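Local structure of putative uncharacterized protein (Jonesia denitrificans, 4KTB) at residues A73-R78 / R91-D96; V42-V47 / D87-H92. The protein is of unknown function but belongs to the NUDIX clan and is possibly an asymmetric diadenosine tetraphosphate hydrolase. One frame throughout, in Å; residues are numbered along the deposited sequence.

Interaction 1 of 2, residues A73-R78 / R91-D96; sequences ALVSGR and RHIEKD. With NA (sodium ion), chain E.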
loop_
_atom_site.group_PDB
_atom_site.type_symbol
_atom_site.label_atom_id
_atom_site.label_comp_id
_atom_site.label_asym_id
_atom_site.label_seq_id
_atom_site.Cartn_x
_atom_site.Cartn_y
_atom_site.Cartn_z
ATOM N N ALA A 73 -12.279 5.377 -21.361
ATOM C CA ALA A 73 -11.610 4.192 -20.821
ATOM C C ALA A 73 -10.233 4.451 -20.231
ATOM O O ALA A 73 -9.460 5.252 -20.752
ATOM C CB ALA A 73 -11.505 3.104 -21.890
ATOM N N LEU A 74 -9.935 3.732 -19.154
ATOM C CA LEU A 74 -8.589 3.654 -18.616
ATOM C C LEU A 74 -7.726 2.798 -19.541
ATOM O O LEU A 74 -8.185 2.305 -20.570
ATOM C CB LEU A 74 -8.637 3.030 -17.226
ATOM C CG LEU A 74 -9.525 3.804 -16.253
ATOM C CD1 LEU A 74 -9.674 3.068 -14.929
ATOM C CD2 LEU A 74 -8.922 5.147 -16.005
ATOM N N VAL A 75 -6.469 2.612 -19.181
ATOM C CA VAL A 75 -5.636 1.705 -19.948
ATOM C C VAL A 75 -5.713 0.333 -19.280
ATOM O O VAL A 75 -5.346 0.178 -18.117
ATOM C CB VAL A 75 -4.208 2.240 -20.051
ATOM C CG1 VAL A 75 -3.235 1.153 -20.540
ATOM C CG2 VAL A 75 -4.189 3.475 -20.962
ATOM N N SER A 76 -6.222 -0.653 -20.014
ATOM C CA SER A 76 -6.675 -1.891 -19.393
ATOM C C SER A 76 -6.530 -3.102 -20.304
ATOM O O SER A 76 -6.793 -3.030 -21.502
ATOM C CB SER A 76 -8.138 -1.744 -18.974
ATOM O OG SER A 76 -8.666 -2.969 -18.503
ATOM N N GLY A 77 -6.123 -4.225 -19.729
ATOM C CA GLY A 77 -5.986 -5.421 -20.524
ATOM C C GLY A 77 -5.382 -6.604 -19.804
ATOM O O GLY A 77 -4.898 -6.505 -18.675
ATOM N N ARG A 78 -5.398 -7.727 -20.503
ATOM C CA ARG A 78 -5.035 -9.016 -19.963
ATOM C C ARG A 78 -3.530 -9.106 -19.771
ATOM O O ARG A 78 -2.770 -8.452 -20.480
ATOM C CB ARG A 78 -5.505 -10.082 -20.950
ATOM C CG ARG A 78 -5.494 -11.500 -20.433
ATOM C CD ARG A 78 -6.128 -12.436 -21.461
ATOM N NE ARG A 78 -5.311 -12.586 -22.667
ATOM C CZ ARG A 78 -4.347 -13.494 -22.809
ATOM N NH1 ARG A 78 -4.070 -14.333 -21.817
ATOM N NH2 ARG A 78 -3.655 -13.561 -23.940
ATOM N N ARG A 91 3.404 -2.842 -22.072
ATOM C CA ARG A 91 2.774 -3.212 -23.329
ATOM C C ARG A 91 1.456 -2.489 -23.544
ATOM O O ARG A 91 1.143 -2.078 -24.649
ATOM C CB ARG A 91 2.556 -4.721 -23.362
ATOM C CG ARG A 91 1.940 -5.218 -24.632
ATOM C CD ARG A 91 1.992 -6.733 -24.711
ATOM N NE ARG A 91 1.272 -7.357 -23.607
ATOM C CZ ARG A 91 -0.032 -7.586 -23.610
ATOM N NH1 ARG A 91 -0.760 -7.233 -24.662
ATOM N NH2 ARG A 91 -0.600 -8.166 -22.563
ATOM N N HIS A 92 0.678 -2.321 -22.487
ATOM C CA HIS A 92 -0.664 -1.762 -22.653
ATOM C C HIS A 92 -0.594 -0.258 -22.784
ATOM O O HIS A 92 -1.415 0.356 -23.457
ATOM C CB HIS A 92 -1.614 -2.211 -21.525
ATOM C CG HIS A 92 -2.097 -3.620 -21.680
ATOM N ND1 HIS A 92 -2.992 -3.994 -22.659
ATOM C CD2 HIS A 92 -1.789 -4.755 -21.001
ATOM C CE1 HIS A 92 -3.220 -5.294 -22.576
ATOM N NE2 HIS A 92 -2.502 -5.779 -21.579
ATOM N N ILE A 93 0.414 0.333 -22.154
ATOM C CA ILE A 93 0.635 1.765 -22.285
ATOM C C ILE A 93 1.052 2.132 -23.709
ATOM O O ILE A 93 0.524 3.074 -24.302
ATOM C CB ILE A 93 1.688 2.259 -21.277
ATOM C CG1 ILE A 93 1.158 2.135 -19.852
ATOM C CG2 ILE A 93 2.064 3.706 -21.541
ATOM C CD1 ILE A 93 0.205 3.254 -19.456
ATOM N N GLU A 94 2.004 1.387 -24.257
ATOM C CA GLU A 94 2.445 1.610 -25.625
ATOM C C GLU A 94 1.270 1.424 -26.581
ATOM O O GLU A 94 1.040 2.242 -27.464
ATOM C CB GLU A 94 3.557 0.616 -25.955
ATOM C CG GLU A 94 4.457 1.030 -27.078
ATOM C CD GLU A 94 3.973 0.540 -28.417
ATOM O OE1 GLU A 94 3.142 -0.390 -28.441
ATOM O OE2 GLU A 94 4.426 1.077 -29.453
ATOM N N LYS A 95 0.519 0.348 -26.368
ATOM C CA LYS A 95 -0.620 -0.028 -27.206
ATOM C C LYS A 95 -1.716 1.031 -27.303
ATOM O O LYS A 95 -2.308 1.211 -28.364
ATOM C CB LYS A 95 -1.219 -1.350 -26.703
ATOM C CG LYS A 95 -2.499 -1.782 -27.391
ATOM C CD LYS A 95 -2.876 -3.197 -26.976
ATOM C CE LYS A 95 -4.276 -3.538 -27.437
ATOM N NZ LYS A 95 -5.223 -2.485 -26.985
ATOM N N ASP A 96 -1.993 1.730 -26.207
ATOM C CA ASP A 96 -3.089 2.710 -26.189
ATOM C C ASP A 96 -2.623 4.157 -26.426
ATOM O O ASP A 96 -3.382 4.984 -26.929
ATOM C CB ASP A 96 -3.873 2.617 -24.859
ATOM C CG ASP A 96 -5.015 1.603 -24.902
ATOM O OD1 ASP A 96 -5.676 1.478 -25.951
ATOM O OD2 ASP A 96 -5.263 0.932 -23.880
HETATM NA NA NA E . -7.240 -2.462 -23.663
HETATM O O HOH W 1 -7.701 -0.326 -22.756
HETATM O O HOH W 2 -4.944 -2.299 -23.887
HETATM O O HOH W 3 -7.433 -0.569 -25.787
HETATM O O HOH W 4 -9.462 -2.242 -23.232
HETATM O O HOH W 5 -7.278 -4.679 -24.582
#
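Val75 and His92 account for about half of the surface buried between residues 73-78 and 91-96. Val75 points at the helix. With CG1 anti to the backbone N (chi1 166°), that methyl lies against the helix backbone, 3.5 Å from His92 O. The other Val75 methyl, CG2, packs 4.0 Å from Asp96 CB, and the two side chains run past one another, pointing opposite ways. CG1 also meets CD1 of Ile93.

The His92 ring meets the strand with one face and one edge. Gly77 CA sits over the face, toward the rim, 3.8 Å from the His92 ring centroid, a CH-pi contact. Gly77 has no side chain, which allows this close approach. At the ring edge NE2 donates to Arg78 O at 2.9 Å, nearly straight (167°) and close to the ring plane. Gly77, Glu83 and Arg91 match the Nudix box in spacing, but His92, Lys95 and Asp96 stand where it has glutamates. Catalytic metal binding of the usual kind is therefore uncertain.

A sodium ion lies between strand and helix. Ser76 O is its protein ligand, at 2.3 Å, and waters complete the shell. Asp96 acts through those waters: OD1 accepts from water 3 at 2.7 Å, while OD2 accepts from waters 1 and 2. Asn152 also bonds OD1. The second nitrogen of His92, ND1, is 2.9 Å from water 2. With an alanine at His92, Arg78 O would probably lose its NE2 donor and water 2 its ring-nitrogen partner. The Arg91 guanidinium has CD2 of His92 over one face and forms a salt bridge with Glu83.

Interaction 2 of 2, residues V42-V47 / D87-H92; sequences VDAVPV and DALVRH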
loop_
_atom_site.group_PDB
_atom_site.type_symbol
_atom_site.label_atom_id
_atom_site.label_comp_id
_atom_site.label_asym_id
_atom_site.label_seq_id
_atom_site.Cartn_x
_atom_site.Cartn_y
_atom_site.Cartn_z
ATOM N N VAL A 42 -4.640 -5.998 -16.022
ATOM C CA VAL A 42 -4.129 -4.774 -15.407
ATOM C C VAL A 42 -4.978 -3.579 -15.822
ATOM O O VAL A 42 -5.552 -3.560 -16.912
ATOM C CB VAL A 42 -2.641 -4.466 -15.775
ATOM C CG1 VAL A 42 -1.670 -5.433 -15.088
ATOM C CG2 VAL A 42 -2.446 -4.463 -17.290
ATOM N N ASP A 43 -5.051 -2.596 -14.931
ATOM C CA ASP A 43 -5.566 -1.285 -15.272
ATOM C C ASP A 43 -4.482 -0.287 -14.941
ATOM O O ASP A 43 -3.833 -0.383 -13.891
ATOM C CB ASP A 43 -6.825 -0.947 -14.467
ATOM C CG ASP A 43 -8.063 -1.663 -14.975
ATOM O OD1 ASP A 43 -8.671 -1.176 -15.939
ATOM O OD2 ASP A 43 -8.440 -2.702 -14.398
ATOM N N ALA A 44 -4.264 0.648 -15.856
ATOM C CA ALA A 44 -3.326 1.728 -15.620
ATOM C C ALA A 44 -4.095 3.024 -15.727
ATOM O O ALA A 44 -4.748 3.264 -16.734
ATOM C CB ALA A 44 -2.222 1.693 -16.638
ATOM N N VAL A 45 -4.017 3.852 -14.691
ATOM C CA VAL A 45 -4.573 5.199 -14.745
ATOM C C VAL A 45 -3.462 6.155 -15.183
ATOM O O VAL A 45 -2.484 6.362 -14.455
ATOM C CB VAL A 45 -5.188 5.633 -13.406
ATOM C CG1 VAL A 45 -5.427 7.116 -13.397
ATOM C CG2 VAL A 45 -6.501 4.940 -13.170
ATOM N N PRO A 46 -3.598 6.714 -16.396
ATOM C CA PRO A 46 -2.504 7.518 -16.951
ATOM C C PRO A 46 -2.606 8.960 -16.483
ATOM O O PRO A 46 -3.664 9.589 -16.655
ATOM C CB PRO A 46 -2.744 7.440 -18.468
ATOM C CG PRO A 46 -3.817 6.347 -18.653
ATOM C CD PRO A 46 -4.625 6.420 -17.407
ATOM N N VAL A 47 -1.530 9.485 -15.900
ATOM C CA VAL A 47 -1.600 10.817 -15.307
ATOM C C VAL A 47 -0.447 11.729 -15.673
ATOM O O VAL A 47 0.648 11.276 -16.012
ATOM C CB VAL A 47 -1.687 10.759 -13.765
ATOM C CG1 VAL A 47 -2.763 9.794 -13.311
ATOM C CG2 VAL A 47 -0.343 10.375 -13.162
ATOM N N ASP A 87 5.477 -5.715 -17.131
ATOM C CA ASP A 87 5.688 -5.746 -18.581
ATOM C C ASP A 87 4.367 -5.623 -19.345
ATOM O O ASP A 87 4.303 -4.989 -20.393
ATOM C CB ASP A 87 6.378 -7.051 -19.009
ATOM C CG ASP A 87 7.829 -7.123 -18.579
ATOM O OD1 ASP A 87 8.481 -6.064 -18.495
ATOM O OD2 ASP A 87 8.317 -8.250 -18.334
ATOM N N ALA A 88 3.330 -6.276 -18.833
ATOM C CA ALA A 88 1.984 -6.074 -19.364
ATOM C C ALA A 88 1.607 -4.600 -19.258
ATOM O O ALA A 88 0.921 -4.068 -20.123
ATOM C CB ALA A 88 0.975 -6.926 -18.622
ATOM N N LEU A 89 2.064 -3.938 -18.200
ATOM C CA LEU A 89 1.775 -2.519 -18.034
ATOM C C LEU A 89 2.429 -1.744 -19.167
ATOM O O LEU A 89 1.806 -0.905 -19.819
ATOM C CB LEU A 89 2.300 -2.007 -16.691
ATOM C CG LEU A 89 1.531 -2.435 -15.450
ATOM C CD1 LEU A 89 2.302 -1.969 -14.239
ATOM C CD2 LEU A 89 0.107 -1.859 -15.458
ATOM N N VAL A 90 3.698 -2.038 -19.398
ATOM C CA VAL A 90 4.441 -1.379 -20.459
ATOM C C VAL A 90 3.747 -1.592 -21.798
ATOM O O VAL A 90 3.514 -0.652 -22.558
ATOM C CB VAL A 90 5.851 -1.947 -20.550
ATOM C CG1 VAL A 90 6.542 -1.420 -21.780
ATOM C CG2 VAL A 90 6.652 -1.609 -19.290
ATOM N N ARG A 91 3.404 -2.842 -22.072
ATOM C CA ARG A 91 2.774 -3.212 -23.329
ATOM C C ARG A 91 1.456 -2.489 -23.544
ATOM O O ARG A 91 1.143 -2.078 -24.649
ATOM C CB ARG A 91 2.556 -4.721 -23.362
ATOM C CG ARG A 91 1.940 -5.218 -24.632
ATOM C CD ARG A 91 1.992 -6.733 -24.711
ATOM N NE ARG A 91 1.272 -7.357 -23.607
ATOM C CZ ARG A 91 -0.032 -7.586 -23.610
ATOM N NH1 ARG A 91 -0.760 -7.233 -24.662
ATOM N NH2 ARG A 91 -0.600 -8.166 -22.563
ATOM N N HIS A 92 0.678 -2.321 -22.487
ATOM C CA HIS A 92 -0.664 -1.762 -22.653
ATOM C C HIS A 92 -0.594 -0.258 -22.784
ATOM O O HIS A 92 -1.415 0.356 -23.457
ATOM C CB HIS A 92 -1.614 -2.211 -21.525
ATOM C CG HIS A 92 -2.097 -3.620 -21.680
ATOM N ND1 HIS A 92 -2.992 -3.994 -22.659
ATOM C CD2 HIS A 92 -1.789 -4.755 -21.001
ATOM C CE1 HIS A 92 -3.220 -5.294 -22.576
ATOM N NE2 HIS A 92 -2.502 -5.779 -21.579
#
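Strand 42-47 passes helix 87-92 with 8.9 Å between their axes at closest approach and 58° between their directions, and Val42 and Leu89 have the nearest CA atoms. No hydrogen bond spans the two segments. The contact is apolar and buried.

Leu89 leaves the helix to one side of the line to the strand. Its CG is anti to the carbonyl carbon (chi1 -73°), and this brings the CD2 methyl back over the strand. CD2 touches CB of Val42 at 3.8 Å and reaches CG1 of the same valine at 4.0 Å. Farther along the strand, the same methyl lies 4.4 Å from CB of Ala44. One leucine branch thus spans two residues that both point at the helix.

This is helix-on-sheet packing in a NUDIX-type fold. Strand 39-49 pairs with strands 75-78 and 133-141 within the sheet, and helix 85-97 lies across it. Tyr138 of strand 133-141 also touches Leu89.

Val42 points toward the helix. Its CG2 methyl sits between the backbone N and the carbonyl carbon, where it meets CD2 of His92 obliquely at 3.8 Å. It is also 4.4 Å from CB of Ala88. Asp43 points away from the helix. Its carboxylate bonds with Ser135 and Tyr117 instead, and the oxygen OD1 has a weak bond to Ser76.

How the interactions relate
Interactions 1 and 2 lie side by side, with centres about 5 Å apart, and both use helix 85-97. Strands 75-78 and 39-49 are antiparallel neighbours in the sheet. Probable hydrogen bonds join them: Val75 O to Ala44 N at 2.6 Å and Gly77 O to Val42 N at 2.7 Å. The helix therefore rests on two adjoining strands. His92 belongs to both contacts. In interaction 1 its ring bonds Arg78 O through NE2 and has a water at ND1. In interaction 2 its CD2 packs against Val42. The nearest His92 side-chain atom is about 5 Å from the sodium ion, with water 2 between them. Interaction 2 has no direct ligand.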